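Local structure of transcriptional regulators (LACI-FAMILY TRANSCRIPTIONAL REGULATORY PROTEIN) (Corynebacterium glutamicum, 3GYB) at residues Ala9-Asp14 against Asp62-Ala67; Gln25-Val30 against Tyr236-Leu241; His120-Arg125 against Pro175-Ile180; Glu166-Leu171 against Ala195-Leu200. The protein probably acts as a DNA-binding transcriptional regulator of the LacI family, with a periplasmic-binding-protein-like domain that carries a magnesium ion in this crystal. One frame throughout, in Å; residues are numbered along the deposited sequence.

Interaction 1: Ala9-Asp14 against Asp62-Ala67; sequences AVLIDD and DGIIIA
Ile-65 sits at the middle of this pair of parallel strands and is bonded through both of its backbone polar groups to the neighbouring strand. Its N gives a nearly straight bond of 2.8 Å to Ala-9 O, and its O takes Leu-11 N at 2.9 Å, with an N-H...O angle of 172°. The first of the series is the longer bond from Ala-9 N to Gly-63 O, 3.2 Å. At the other end, Ala-67 N reaches Leu-11 O at 2.7 Å, bent to 135° at the hydrogen. Next to it a water accepts from Asp-13 N and lies 2.7 Å from Ala-67 O, bridging the two segments.

The side chains alternate. Ala-9, Leu-11, Ile-64 and Ile-66 lie on one face, where Leu-11 CD1 leans diagonally onto Ile-64 CG2 at 3.8 Å. That contact arises because CG of Leu-11 is turned beside its own backbone N (chi1 -78°), back along the strand. Helix 52-57 packs against Ala-9 and Leu-11 here. Val-10, Ile-12, Ile-65 and Ala-67 make the other face, with Ile-12 CG2 4.3 Å from Ala-67 CB.

Strand 7-12 also bonds to 37-41, and 63-67 packs beside 82-85, as expected in the Rossmann-like parallel sheet of a periplasmic-binding-protein fold. Backbone bonds thus set the alignment between apolar side chains on both faces of the sheet, and the polar side chain and the water come in at Asp-13 and Ala-67.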
loop_
_atom_site.group_PDB
_atom_site.type_symbol
_atom_site.label_atom_id
_atom_site.label_comp_id
_atom_site.label_asym_id
_atom_site.label_seq_id
_atom_site.Cartn_x
_atom_site.Cartn_y
_atom_site.Cartn_z
ATOM N N ALA A 9 13.813 13.698 6.334
ATOM C CA ALA A 9 13.555 12.285 6.582
ATOM C C ALA A 9 12.099 12.134 7.003
ATOM O O ALA A 9 11.601 12.904 7.821
ATOM C CB ALA A 9 14.477 11.768 7.684
ATOM N N VAL A 10 11.416 11.146 6.436
ATOM C CA VAL A 10 10.024 10.905 6.773
ATOM C C VAL A 10 9.913 9.504 7.363
ATOM O O VAL A 10 10.226 8.516 6.697
ATOM C CB VAL A 10 9.126 11.019 5.522
ATOM C CG1 VAL A 10 7.666 10.828 5.912
ATOM C CG2 VAL A 10 9.325 12.383 4.867
ATOM N N LEU A 11 9.473 9.419 8.615
ATOM C CA LEU A 11 9.345 8.129 9.282
ATOM C C LEU A 11 7.923 7.586 9.306
ATOM O O LEU A 11 7.004 8.248 9.788
ATOM C CB LEU A 11 9.870 8.224 10.722
ATOM C CG LEU A 11 11.387 8.212 10.927
ATOM C CD1 LEU A 11 12.038 9.412 10.249
ATOM C CD2 LEU A 11 11.674 8.224 12.416
ATOM N N ILE A 12 7.742 6.380 8.774
ATOM C CA ILE A 12 6.431 5.740 8.783
ATOM C C ILE A 12 6.620 4.360 9.391
ATOM O O ILE A 12 7.750 3.894 9.530
ATOM C CB ILE A 12 5.840 5.588 7.368
ATOM C CG1 ILE A 12 6.759 4.714 6.515
ATOM C CG2 ILE A 12 5.641 6.965 6.742
ATOM C CD1 ILE A 12 6.121 4.259 5.213
ATOM N N ASP A 13 5.528 3.701 9.756
ATOM C CA ASP A 13 5.648 2.389 10.369
ATOM C C ASP A 13 5.750 1.201 9.433
ATOM O O ASP A 13 6.661 0.387 9.559
ATOM C CB ASP A 13 4.470 2.118 11.309
ATOM C CG ASP A 13 4.570 2.878 12.604
ATOM O OD1 ASP A 13 5.645 2.828 13.232
ATOM O OD2 ASP A 13 3.573 3.517 12.992
ATOM N N ASP A 14 4.823 1.117 8.488
ATOM C CA ASP A 14 4.752 -0.049 7.616
ATOM C C ASP A 14 4.283 0.286 6.199
ATOM O O ASP A 14 3.234 0.891 6.016
ATOM C CB ASP A 14 3.786 -1.019 8.306
ATOM C CG ASP A 14 3.630 -2.336 7.591
ATOM O OD1 ASP A 14 4.189 -2.514 6.495
ATOM O OD2 ASP A 14 2.920 -3.197 8.155
ATOM N N ASP A 62 17.903 17.978 7.314
ATOM C CA ASP A 62 17.704 19.331 7.825
ATOM C C ASP A 62 16.502 19.312 8.766
ATOM O O ASP A 62 16.435 20.082 9.725
ATOM C CB ASP A 62 17.424 20.319 6.687
ATOM C CG ASP A 62 18.621 20.532 5.775
ATOM O OD1 ASP A 62 19.735 20.089 6.117
ATOM O OD2 ASP A 62 18.440 21.164 4.713
ATOM N N GLY A 63 15.552 18.426 8.471
ATOM C CA GLY A 63 14.355 18.300 9.281
ATOM C C GLY A 63 13.821 16.881 9.222
ATOM O O GLY A 63 14.232 16.094 8.365
ATOM N N ILE A 64 12.908 16.553 10.128
ATOM C CA ILE A 64 12.340 15.210 10.177
ATOM C C ILE A 64 10.835 15.235 10.409
ATOM O O ILE A 64 10.343 15.958 11.269
ATOM C CB ILE A 64 12.982 14.387 11.329
ATOM C CG1 ILE A 64 14.496 14.306 11.134
ATOM C CG2 ILE A 64 12.373 12.987 11.391
ATOM C CD1 ILE A 64 15.234 13.756 12.349
ATOM N N ILE A 65 10.100 14.461 9.618
ATOM C CA ILE A 65 8.663 14.355 9.812
ATOM C C ILE A 65 8.487 12.977 10.442
ATOM O O ILE A 65 8.893 11.970 9.857
ATOM C CB ILE A 65 7.877 14.396 8.473
ATOM C CG1 ILE A 65 7.986 15.781 7.832
ATOM C CG2 ILE A 65 6.415 14.034 8.727
ATOM C CD1 ILE A 65 7.305 16.901 8.629
ATOM N N ILE A 66 7.920 12.930 11.640
ATOM C CA ILE A 66 7.708 11.659 12.318
ATOM C C ILE A 66 6.248 11.252 12.188
ATOM O O ILE A 66 5.370 11.812 12.848
ATOM C CB ILE A 66 8.079 11.750 13.810
ATOM C CG1 ILE A 66 9.539 12.180 13.949
ATOM C CG2 ILE A 66 7.863 10.406 14.486
ATOM C CD1 ILE A 66 9.972 12.406 15.382
ATOM N N ALA A 67 5.991 10.280 11.319
ATOM C CA ALA A 67 4.634 9.796 11.101
ATOM C C ALA A 67 4.540 8.353 11.579
ATOM O O ALA A 67 3.839 7.531 10.988
ATOM C CB ALA A 67 4.275 9.898 9.627
HETATM O O HOH W 1 3.039 5.102 10.183
#

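Interaction 2: Gln25-Val30 against Tyr236-Leu241; sequences QSLSDV and YNAALL
Val-30 is the chief bump of this helix pair, and it rides on Ala-239, whose small methyl lets the two helices come to 8.0 Å between axes. Val-30 CB and CG1 both press on Ala-239 CB at 3.5 Å, a close fit. CG1, anti to the backbone N (chi1 176°), goes on to Leu-240 CD2 at 4.1 Å, while CG2 turns to the ring of Tyr-236 and meets CD1 at 3.4 Å, the valine lying perpendicular to the tyrosine side chain. The knob is therefore held between the Tyr-236 ring and the end of Leu-240, with Ala-239 beneath it.

One turn back, Leu-27 points its CD2 into the shallow surface made by two successive alanines, 4.1 Å from Ala-238 CB and 4.0 Å from Ala-239 CB. Ser-26 points at the start of the facing segment, its OG 3.6 Å from Tyr-236 CB. The same hydroxyl is near Tyr-236 N at an angle too poor for a bond, and its hydrogen-bond partner is Ile-232 O, one turn earlier on the facing helix. Each close backbone pair sets a small residue against a larger one: Ser-26 by Tyr-236, Ala-239 by Leu-27.

The segments run in broadly the same direction, crossing at -42°. Helix 21-31 and helix 231-246 pack side by side, and Ala-238 and Leu-241 of the latter also touch strand 82-85. On the far flank of helix 21-31, Ser-28 OG is hydrogen-bonded to Thr-45 O of the second subunit, so this helix joins the intramolecular packing to the dimer contact.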
loop_
_atom_site.group_PDB
_atom_site.type_symbol
_atom_site.label_atom_id
_atom_site.label_comp_id
_atom_site.label_asym_id
_atom_site.label_seq_id
_atom_site.Cartn_x
_atom_site.Cartn_y
_atom_site.Cartn_z
ATOM N N GLN A 25 2.602 12.713 -0.303
ATOM C CA GLN A 25 2.415 13.445 -1.553
ATOM C C GLN A 25 2.182 14.918 -1.222
ATOM O O GLN A 25 2.715 15.809 -1.884
ATOM C CB GLN A 25 1.215 12.893 -2.333
ATOM C CG GLN A 25 0.953 13.599 -3.669
ATOM C CD GLN A 25 2.085 13.421 -4.674
ATOM O OE1 GLN A 25 2.353 12.310 -5.136
ATOM N NE2 GLN A 25 2.756 14.520 -5.015
ATOM N N SER A 26 1.379 15.166 -0.190
ATOM C CA SER A 26 1.080 16.530 0.231
ATOM C C SER A 26 2.339 17.187 0.801
ATOM O O SER A 26 2.652 18.337 0.483
ATOM C CB SER A 26 -0.038 16.522 1.276
ATOM O OG SER A 26 -0.571 17.821 1.446
ATOM N N LEU A 27 3.063 16.456 1.642
ATOM C CA LEU A 27 4.305 16.970 2.211
ATOM C C LEU A 27 5.225 17.380 1.066
ATOM O O LEU A 27 5.836 18.451 1.085
ATOM C CB LEU A 27 5.017 15.885 3.028
ATOM C CG LEU A 27 4.614 15.556 4.463
ATOM C CD1 LEU A 27 5.281 14.252 4.882
ATOM C CD2 LEU A 27 5.032 16.691 5.389
ATOM N N SER A 28 5.320 16.506 0.069
ATOM C CA SER A 28 6.173 16.739 -1.087
ATOM C C SER A 28 5.770 17.968 -1.890
ATOM O O SER A 28 6.623 18.759 -2.303
ATOM C CB SER A 28 6.163 15.508 -2.000
ATOM O OG SER A 28 6.964 15.731 -3.148
ATOM N N ASP A 29 4.471 18.130 -2.118
ATOM C CA ASP A 29 3.980 19.268 -2.889
ATOM C C ASP A 29 4.390 20.598 -2.273
ATOM O O ASP A 29 4.585 21.585 -2.980
ATOM C CB ASP A 29 2.453 19.218 -3.010
ATOM C CG ASP A 29 1.971 18.053 -3.845
ATOM O OD1 ASP A 29 2.743 17.579 -4.706
ATOM O OD2 ASP A 29 0.815 17.620 -3.651
ATOM N N VAL A 30 4.512 20.618 -0.954
ATOM C CA VAL A 30 4.897 21.834 -0.246
ATOM C C VAL A 30 6.409 21.991 -0.135
ATOM O O VAL A 30 6.944 23.080 -0.340
ATOM C CB VAL A 30 4.302 21.861 1.188
ATOM C CG1 VAL A 30 4.797 23.093 1.940
ATOM C CG2 VAL A 30 2.783 21.874 1.121
ATOM N N TYR A 236 0.046 18.754 4.445
ATOM C CA TYR A 236 0.173 20.152 4.064
ATOM C C TYR A 236 0.599 21.020 5.244
ATOM O O TYR A 236 1.590 21.741 5.170
ATOM C CB TYR A 236 -1.159 20.666 3.515
ATOM C CG TYR A 236 -1.139 22.125 3.124
ATOM C CD1 TYR A 236 -0.478 22.548 1.971
ATOM C CD2 TYR A 236 -1.769 23.083 3.914
ATOM C CE1 TYR A 236 -0.443 23.896 1.615
ATOM C CE2 TYR A 236 -1.740 24.431 3.568
ATOM C CZ TYR A 236 -1.073 24.829 2.419
ATOM O OH TYR A 236 -1.018 26.161 2.080
ATOM N N ASN A 237 -0.151 20.942 6.336
ATOM C CA ASN A 237 0.162 21.751 7.503
ATOM C C ASN A 237 1.441 21.322 8.201
ATOM O O ASN A 237 2.158 22.154 8.761
ATOM C CB ASN A 237 -1.015 21.743 8.475
ATOM C CG ASN A 237 -2.191 22.554 7.959
ATOM O OD1 ASN A 237 -3.086 22.027 7.297
ATOM N ND2 ASN A 237 -2.177 23.852 8.240
ATOM N N ALA A 238 1.741 20.028 8.162
ATOM C CA ALA A 238 2.962 19.531 8.786
ATOM C C ALA A 238 4.169 20.111 8.051
ATOM O O ALA A 238 5.171 20.470 8.668
ATOM C CB ALA A 238 2.998 18.002 8.730
ATOM N N ALA A 239 4.072 20.194 6.726
ATOM C CA ALA A 239 5.155 20.743 5.924
ATOM C C ALA A 239 5.327 22.222 6.268
ATOM O O ALA A 239 6.447 22.693 6.473
ATOM C CB ALA A 239 4.850 20.574 4.432
ATOM N N LEU A 240 4.219 22.953 6.334
ATOM C CA LEU A 240 4.293 24.371 6.674
ATOM C C LEU A 240 4.878 24.558 8.068
ATOM O O LEU A 240 5.690 25.457 8.291
ATOM C CB LEU A 240 2.908 25.021 6.621
ATOM C CG LEU A 240 2.254 25.194 5.251
ATOM C CD1 LEU A 240 0.900 25.869 5.423
ATOM C CD2 LEU A 240 3.163 26.025 4.354
ATOM N N LEU A 241 4.467 23.715 9.011
ATOM C CA LEU A 241 4.964 23.825 10.382
ATOM C C LEU A 241 6.468 23.578 10.452
ATOM O O LEU A 241 7.195 24.312 11.123
ATOM C CB LEU A 241 4.230 22.839 11.303
ATOM C CG LEU A 241 4.579 22.906 12.795
ATOM C CD1 LEU A 241 4.209 24.275 13.342
ATOM C CD2 LEU A 241 3.839 21.814 13.564
#

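Interaction 3: His120-Arg125 against Pro175-Ile180; sequences HIAHLR and PEVTAI
The side chains of His-120 and Glu-176 stand perpendicular to each other at one end of this contact. Glu-176 CG lies over one face of the imidazole, 4.0 Å from its centroid and displaced toward the ND1 side, a CH-pi contact. The ring and carboxylate planes are 88° apart. A chi1 of 69° places CG between the backbone N and carbonyl carbon of Glu-176, and a bend at chi2 follows, so the methylene rather than the acid group meets the ring. Glu-176 OE2 stays 4.9 Å from His-120 ND1, too far for a salt bridge.

Ala-122 turns its methyl toward the fork of Val-177, with CB 3.9 Å from CG1 and nearly as close to CG2. Leu-124 lies diagonally against Ile-180, its CG 3.7 Å from Ile-180 CG2. Helix 160-173, which leads into strand 179-182, packs on the face bearing Ala-122 and Ile-180. Ile-121 and Ala-179 point to the other face, covered by helices 102-115 and 129-144.

Two backbone bonds set the alignment: Thr-178 N to His-120 O, and Ala-122 N to Ala-179 O at 3.0 Å and 169°. Both donors lie in the plane of the carbonyl they meet. A water links His-120 N to Thr-178 OG1, which also bonds His-118 ND1.

Strands 121-124 and 179-182 are parallel neighbours in the periplasmic-binding-protein-like fold, paired here at Ile-121 with Ala-179 and Ala-122 with Ile-180. Ala-179 N, buried there, has no partner in the model, probably some polar cost. Dispersion and backbone bonds hold the contact, while any imidazole-carboxylate pull would be weak.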
loop_
_atom_site.group_PDB
_atom_site.type_symbol
_atom_site.label_atom_id
_atom_site.label_comp_id
_atom_site.label_asym_id
_atom_site.label_seq_id
_atom_site.Cartn_x
_atom_site.Cartn_y
_atom_site.Cartn_z
ATOM N N HIS A 120 -26.068 -3.489 17.640
ATOM C CA HIS A 120 -25.008 -4.430 17.993
ATOM C C HIS A 120 -23.811 -4.082 17.120
ATOM O O HIS A 120 -23.557 -4.709 16.089
ATOM C CB HIS A 120 -25.471 -5.868 17.751
ATOM C CG HIS A 120 -26.493 -6.331 18.741
ATOM N ND1 HIS A 120 -26.206 -6.499 20.078
ATOM C CD2 HIS A 120 -27.811 -6.609 18.601
ATOM C CE1 HIS A 120 -27.303 -6.856 20.721
ATOM N NE2 HIS A 120 -28.292 -6.930 19.849
ATOM N N ILE A 121 -23.086 -3.060 17.555
ATOM C CA ILE A 121 -21.931 -2.544 16.838
ATOM C C ILE A 121 -20.637 -2.943 17.523
ATOM O O ILE A 121 -20.512 -2.845 18.744
ATOM C CB ILE A 121 -22.006 -1.005 16.768
ATOM C CG1 ILE A 121 -23.287 -0.592 16.038
ATOM C CG2 ILE A 121 -20.767 -0.448 16.084
ATOM C CD1 ILE A 121 -23.639 0.884 16.173
ATOM N N ALA A 122 -19.672 -3.396 16.731
ATOM C CA ALA A 122 -18.387 -3.797 17.286
ATOM C C ALA A 122 -17.256 -2.959 16.708
ATOM O O ALA A 122 -17.352 -2.451 15.591
ATOM C CB ALA A 122 -18.136 -5.270 17.011
ATOM N N HIS A 123 -16.184 -2.825 17.482
ATOM C CA HIS A 123 -15.016 -2.056 17.065
ATOM C C HIS A 123 -13.774 -2.932 17.007
ATOM O O HIS A 123 -13.498 -3.684 17.941
ATOM C CB HIS A 123 -14.764 -0.912 18.052
ATOM C CG HIS A 123 -13.503 -0.144 17.793
ATOM N ND1 HIS A 123 -13.302 0.597 16.648
ATOM C CD2 HIS A 123 -12.400 0.040 18.557
ATOM C CE1 HIS A 123 -12.134 1.210 16.721
ATOM N NE2 HIS A 123 -11.566 0.889 17.870
ATOM N N LEU A 124 -13.039 -2.855 15.901
ATOM C CA LEU A 124 -11.792 -3.605 15.774
ATOM C C LEU A 124 -10.711 -2.604 16.141
ATOM O O LEU A 124 -10.467 -1.651 15.407
ATOM C CB LEU A 124 -11.591 -4.095 14.338
ATOM C CG LEU A 124 -12.550 -5.198 13.907
ATOM C CD1 LEU A 124 -12.326 -5.538 12.438
ATOM C CD2 LEU A 124 -12.321 -6.422 14.785
ATOM N N ARG A 125 -10.057 -2.813 17.276
ATOM C CA ARG A 125 -9.052 -1.858 17.713
ATOM C C ARG A 125 -7.608 -2.120 17.319
ATOM O O ARG A 125 -7.240 -3.218 16.912
ATOM C CB ARG A 125 -9.148 -1.653 19.234
ATOM C CG ARG A 125 -9.011 -2.902 20.067
ATOM C CD ARG A 125 -9.315 -2.621 21.547
ATOM N NE ARG A 125 -8.536 -1.508 22.087
ATOM C CZ ARG A 125 -8.469 -1.197 23.380
ATOM N NH1 ARG A 125 -9.134 -1.918 24.275
ATOM N NH2 ARG A 125 -7.732 -0.169 23.782
ATOM N N PRO A 175 -22.139 -13.410 17.021
ATOM C CA PRO A 175 -22.844 -13.423 15.737
ATOM C C PRO A 175 -23.974 -12.403 15.640
ATOM O O PRO A 175 -24.505 -12.168 14.552
ATOM C CB PRO A 175 -23.337 -14.863 15.633
ATOM C CG PRO A 175 -23.554 -15.246 17.076
ATOM C CD PRO A 175 -22.310 -14.692 17.729
ATOM N N GLU A 176 -24.334 -11.790 16.767
ATOM C CA GLU A 176 -25.402 -10.791 16.777
ATOM C C GLU A 176 -24.918 -9.463 16.190
ATOM O O GLU A 176 -25.722 -8.589 15.859
ATOM C CB GLU A 176 -25.906 -10.558 18.207
ATOM C CG GLU A 176 -24.901 -9.867 19.115
ATOM C CD GLU A 176 -24.009 -10.830 19.878
ATOM O OE1 GLU A 176 -23.851 -11.990 19.445
ATOM O OE2 GLU A 176 -23.452 -10.413 20.916
ATOM N N VAL A 177 -23.602 -9.308 16.072
ATOM C CA VAL A 177 -23.024 -8.081 15.529
ATOM C C VAL A 177 -23.463 -7.848 14.086
ATOM O O VAL A 177 -23.350 -8.742 13.247
ATOM C CB VAL A 177 -21.485 -8.130 15.583
ATOM C CG1 VAL A 177 -20.884 -6.958 14.809
ATOM C CG2 VAL A 177 -21.028 -8.087 17.030
ATOM N N THR A 178 -23.958 -6.646 13.805
ATOM C CA THR A 178 -24.422 -6.311 12.459
ATOM C C THR A 178 -23.577 -5.251 11.762
ATOM O O THR A 178 -23.737 -5.010 10.562
ATOM C CB THR A 178 -25.891 -5.825 12.480
ATOM O OG1 THR A 178 -25.995 -4.624 13.259
ATOM C CG2 THR A 178 -26.784 -6.885 13.088
ATOM N N ALA A 179 -22.672 -4.619 12.501
ATOM C CA ALA A 179 -21.825 -3.588 11.914
ATOM C C ALA A 179 -20.515 -3.500 12.668
ATOM O O ALA A 179 -20.473 -3.701 13.881
ATOM C CB ALA A 179 -22.539 -2.238 11.945
ATOM N N ILE A 180 -19.449 -3.200 11.938
ATOM C CA ILE A 180 -18.127 -3.080 12.529
ATOM C C ILE A 180 -17.474 -1.758 12.159
ATOM O O ILE A 180 -17.490 -1.359 10.991
ATOM C CB ILE A 180 -17.188 -4.215 12.035
ATOM C CG1 ILE A 180 -17.696 -5.569 12.532
ATOM C CG2 ILE A 180 -15.762 -3.957 12.513
ATOM C CD1 ILE A 180 -16.963 -6.772 11.927
HETATM O O HOH W 2 -27.673 -4.143 15.294
#

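Interaction 4: Glu166-Leu171 against Ala195-Leu200; sequences ETLALL and ARELGL
A Schellman motif closes helix 185-198, and Leu-198 and Leu-200, on either side of its glycine, pack against helix 160-173. Leu-198 carries the contact: its CG lies 3.7 Å from Leu-168 CD2, and its CD1 reaches Leu-171 CD1 at 3.8 Å. Leu-168 and Leu-198 lie alongside one another, running opposite ways, whereas Leu-171 meets Leu-198 on a diagonal. In Leu-198, chi1 of -73° sets CG beside the backbone N, and CD1 then fits between the ends of the two leucines on the facing helix.

Gly-199, with positive phi, turns the chain out of the helix. Bonds from Gly-199 N to Arg-196 O and from Leu-200 N to Ala-195 O (2.9 Å) fold it back over the last turn. Leu-200 thereby comes round to the same side as Leu-198, and its CD1 touches Leu-171 CD1 at 4.0 Å.

Glu-197 contributes the flank of its chain, with CG near Leu-168 CD2, while its carboxylate, at the edge, forms a salt bridge with Arg-220 of the second subunit. Between the segments there is no hydrogen bond. Dispersion and partial burial of leucine methyls at the surface are what join these two helices.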
loop_
_atom_site.group_PDB
_atom_site.type_symbol
_atom_site.label_atom_id
_atom_site.label_comp_id
_atom_site.label_asym_id
_atom_site.label_seq_id
_atom_site.Cartn_x
_atom_site.Cartn_y
_atom_site.Cartn_z
ATOM N N GLU A 166 -9.051 -11.583 13.571
ATOM C CA GLU A 166 -9.792 -10.969 14.671
ATOM C C GLU A 166 -11.277 -10.868 14.326
ATOM O O GLU A 166 -12.133 -11.039 15.195
ATOM C CB GLU A 166 -9.261 -9.565 14.980
ATOM C CG GLU A 166 -7.928 -9.531 15.704
ATOM C CD GLU A 166 -8.001 -10.157 17.083
ATOM O OE1 GLU A 166 -8.910 -9.793 17.861
ATOM O OE2 GLU A 166 -7.144 -11.004 17.392
ATOM N N THR A 167 -11.594 -10.574 13.068
ATOM C CA THR A 167 -12.993 -10.462 12.681
ATOM C C THR A 167 -13.668 -11.827 12.693
ATOM O O THR A 167 -14.807 -11.959 13.142
ATOM C CB THR A 167 -13.159 -9.813 11.286
ATOM O OG1 THR A 167 -12.655 -8.474 11.327
ATOM C CG2 THR A 167 -14.636 -9.764 10.886
ATOM N N LEU A 168 -12.971 -12.849 12.207
ATOM C CA LEU A 168 -13.546 -14.186 12.218
ATOM C C LEU A 168 -13.817 -14.621 13.657
ATOM O O LEU A 168 -14.829 -15.260 13.938
ATOM C CB LEU A 168 -12.608 -15.190 11.546
ATOM C CG LEU A 168 -12.516 -15.122 10.020
ATOM C CD1 LEU A 168 -11.492 -16.148 9.541
ATOM C CD2 LEU A 168 -13.881 -15.401 9.395
ATOM N N ALA A 169 -12.908 -14.277 14.565
ATOM C CA ALA A 169 -13.077 -14.649 15.969
ATOM C C ALA A 169 -14.198 -13.836 16.615
ATOM O O ALA A 169 -15.025 -14.379 17.342
ATOM C CB ALA A 169 -11.770 -14.437 16.726
ATOM N N LEU A 170 -14.224 -12.536 16.340
ATOM C CA LEU A 170 -15.245 -11.646 16.896
ATOM C C LEU A 170 -16.663 -12.055 16.507
ATOM O O LEU A 170 -17.558 -12.116 17.353
ATOM C CB LEU A 170 -14.992 -10.210 16.421
ATOM C CG LEU A 170 -16.024 -9.154 16.821
ATOM C CD1 LEU A 170 -15.889 -8.848 18.299
ATOM C CD2 LEU A 170 -15.812 -7.895 15.994
ATOM N N LEU A 171 -16.871 -12.318 15.220
ATOM C CA LEU A 171 -18.193 -12.701 14.742
ATOM C C LEU A 171 -18.597 -14.100 15.194
ATOM O O LEU A 171 -19.784 -14.413 15.267
ATOM C CB LEU A 171 -18.260 -12.580 13.221
ATOM C CG LEU A 171 -18.032 -11.143 12.741
ATOM C CD1 LEU A 171 -18.119 -11.094 11.217
ATOM C CD2 LEU A 171 -19.067 -10.221 13.363
ATOM N N ALA A 195 -15.721 -11.443 6.225
ATOM C CA ALA A 195 -17.116 -11.479 5.811
ATOM C C ALA A 195 -17.259 -12.389 4.589
ATOM O O ALA A 195 -18.181 -13.211 4.510
ATOM C CB ALA A 195 -17.603 -10.067 5.487
ATOM N N ARG A 196 -16.338 -12.255 3.641
ATOM C CA ARG A 196 -16.379 -13.083 2.441
ATOM C C ARG A 196 -16.229 -14.567 2.806
ATOM O O ARG A 196 -16.961 -15.414 2.303
ATOM C CB ARG A 196 -15.276 -12.663 1.465
ATOM C CG ARG A 196 -15.364 -13.373 0.120
ATOM C CD ARG A 196 -14.273 -12.958 -0.861
ATOM N NE ARG A 196 -14.484 -13.620 -2.147
ATOM C CZ ARG A 196 -13.686 -13.514 -3.205
ATOM N NH1 ARG A 196 -12.592 -12.766 -3.155
ATOM N NH2 ARG A 196 -13.995 -14.155 -4.325
ATOM N N GLU A 197 -15.280 -14.875 3.683
ATOM C CA GLU A 197 -15.049 -16.253 4.112
ATOM C C GLU A 197 -16.285 -16.822 4.809
ATOM O O GLU A 197 -16.589 -18.011 4.687
ATOM C CB GLU A 197 -13.848 -16.307 5.062
ATOM C CG GLU A 197 -13.566 -17.684 5.658
ATOM C CD GLU A 197 -13.375 -18.760 4.606
ATOM O OE1 GLU A 197 -12.732 -18.481 3.572
ATOM O OE2 GLU A 197 -13.857 -19.895 4.825
ATOM N N LEU A 198 -17.001 -15.966 5.529
ATOM C CA LEU A 198 -18.196 -16.378 6.258
ATOM C C LEU A 198 -19.460 -16.422 5.404
ATOM O O LEU A 198 -20.503 -16.887 5.860
ATOM C CB LEU A 198 -18.419 -15.445 7.450
ATOM C CG LEU A 198 -17.447 -15.634 8.616
ATOM C CD1 LEU A 198 -17.586 -14.487 9.605
ATOM C CD2 LEU A 198 -17.727 -16.977 9.285
ATOM N N GLY A 199 -19.368 -15.941 4.172
ATOM C CA GLY A 199 -20.530 -15.942 3.300
ATOM C C GLY A 199 -21.491 -14.816 3.641
ATOM O O GLY A 199 -22.679 -14.871 3.315
ATOM N N LEU A 200 -20.983 -13.791 4.318
ATOM C CA LEU A 200 -21.803 -12.648 4.685
ATOM C C LEU A 200 -21.663 -11.576 3.618
ATOM O O LEU A 200 -20.549 -11.192 3.260
ATOM C CB LEU A 200 -21.350 -12.070 6.027
ATOM C CG LEU A 200 -21.477 -12.965 7.261
ATOM C CD1 LEU A 200 -20.744 -12.316 8.429
ATOM C CD2 LEU A 200 -22.946 -13.180 7.597
#

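In the fold
The four contacts form two groups on opposite sides of the chain's centre. Interactions 1 and 2 touch: Leu-27 CD2 packs 3.9 Å from Ile-65 CG1, so the helix pair lies on the sheet face bearing Val-10 and Ile-65. Interactions 3 and 4 are joined likewise, Ala-122 CB meeting Leu-170 CD2 at 3.7 Å. The centres of 1 and 3 are about 34 Å apart, and they lie in the sheets of the two lobes, as in periplasmic-binding-protein folds. The magnesium, bound by Asp-212, Asp-229 and Ser-231, lies about 12 Å from the side chain of Ala-67 and about 10 Å from that of Ser-26; interactions 3 and 4 are away from this site. Interactions 2 and 4 both reach the second subunit.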